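Local coordinates for periplasmic binding protein (PDB 5L9G) that binds the opine mannopine and probably delivers it to an ABC transporter for import into the bacterial cell, at residues 268-271 against 272-275. Sequence-based numbering, arbitrary orientation.
Sequences RFLK and EMSK
L270 O takes two hydrogen bonds from S274. The hydroxyl OG donates from 2.8 Å to L270 O, tilted from the carbonyl plane, and the backbone N adds a weak, bent bond. OG lies anti to the carbonyl carbon of S274 (chi1 -64°), which turns it back onto the preceding turn. S274 N also makes a weak bond to K271 O. The two preceding i to i+4 bonds are regular: M273 N reaches F269 O at 2.9 Å and E272 N reaches R268 O at 3.0 Å.

On the buried side, M273 curls over F269. Its chain bends at the last torsion (chi3 69°). CE sits 3.4 Å from the F269 ring centroid, only 3° off the normal. This is an intrahelical i, i+4 Met-aromatic contact made through CE, a CH-pi contact; SD is more distant above the same face.

On the outer side, K275 NZ forms a salt bridge with E272 OE1 at 3.0 Å, from above the carboxylate plane. Y278 OH hydrogen-bonds to E272 OE2.

The chemistry thus divides by side. Methyl and ring form one apolar surface, met by W41 and A45 of helix 30-48 and I25 and V23 of sheet strand 23-27. The E272 carboxylate links helix 263-273 to K275, the N-cap of helix 276-279, and to Y278 within it.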
# COMPACT_ATOMS: atom_id res chain seq x y z
N ARG A 268 3.27 22.09 8.84
CA ARG A 268 3.14 23.06 7.74
C ARG A 268 3.42 22.37 6.41
O ARG A 268 2.72 22.61 5.43
CB ARG A 268 4.13 24.24 7.91
CG ARG A 268 3.90 25.13 9.11
CD ARG A 268 4.47 26.54 8.88
NE ARG A 268 5.90 26.54 8.55
CZ ARG A 268 6.42 27.07 7.45
NH1 ARG A 268 5.64 27.66 6.55
NH2 ARG A 268 7.73 27.04 7.25
N PHE A 269 4.46 21.52 6.38
CA PHE A 269 4.91 20.79 5.19
C PHE A 269 3.82 19.81 4.72
O PHE A 269 3.44 19.83 3.54
CB PHE A 269 6.24 20.09 5.50
CG PHE A 269 7.01 19.50 4.33
CD1 PHE A 269 6.85 20.01 3.04
CD2 PHE A 269 7.95 18.50 4.53
CE1 PHE A 269 7.60 19.49 1.96
CE2 PHE A 269 8.68 17.97 3.45
CZ PHE A 269 8.50 18.47 2.18
N LEU A 270 3.25 19.05 5.67
CA LEU A 270 2.15 18.11 5.39
C LEU A 270 0.90 18.84 4.88
O LEU A 270 0.28 18.36 3.94
CB LEU A 270 1.83 17.25 6.63
CG LEU A 270 0.65 16.27 6.50
CD1 LEU A 270 0.79 15.35 5.30
CD2 LEU A 270 0.45 15.50 7.78
N LYS A 271 0.55 20.00 5.47
CA LYS A 271 -0.62 20.79 5.03
C LYS A 271 -0.40 21.23 3.57
O LYS A 271 -1.26 21.00 2.72
CB LYS A 271 -0.84 22.02 5.94
CG LYS A 271 -2.11 22.81 5.61
CD LYS A 271 -2.46 23.85 6.69
CE LYS A 271 -3.81 24.47 6.41
NZ LYS A 271 -4.46 24.98 7.65
N GLU A 272 0.79 21.78 3.28
CA GLU A 272 1.13 22.24 1.93
C GLU A 272 1.11 21.10 0.90
O GLU A 272 0.42 21.22 -0.11
CB GLU A 272 2.50 22.95 1.94
CG GLU A 272 2.83 23.73 0.66
CD GLU A 272 1.95 24.91 0.30
OE1 GLU A 272 1.30 25.47 1.21
OE2 GLU A 272 1.94 25.30 -0.89
N MET A 273 1.84 19.99 1.14
CA MET A 273 1.93 18.88 0.18
C MET A 273 0.58 18.16 -0.11
O MET A 273 0.46 17.47 -1.13
CB MET A 273 3.01 17.86 0.57
CG MET A 273 2.62 16.92 1.71
SD MET A 273 3.91 15.70 2.07
CE MET A 273 5.19 16.77 2.77
N SER A 274 -0.42 18.32 0.80
CA SER A 274 -1.74 17.70 0.65
C SER A 274 -2.63 18.47 -0.35
O SER A 274 -3.70 17.97 -0.73
CB SER A 274 -2.45 17.61 2.00
OG SER A 274 -1.76 16.77 2.90
N LYS A 275 -2.19 19.67 -0.76
CA LYS A 275 -2.92 20.54 -1.69
C LYS A 275 -3.12 19.94 -3.07
O LYS A 275 -2.26 19.20 -3.55
CB LYS A 275 -2.27 21.93 -1.78
CG LYS A 275 -2.52 22.80 -0.55
CD LYS A 275 -1.80 24.14 -0.67
CE LYS A 275 -2.23 25.10 0.40
NZ LYS A 275 -1.46 26.38 0.33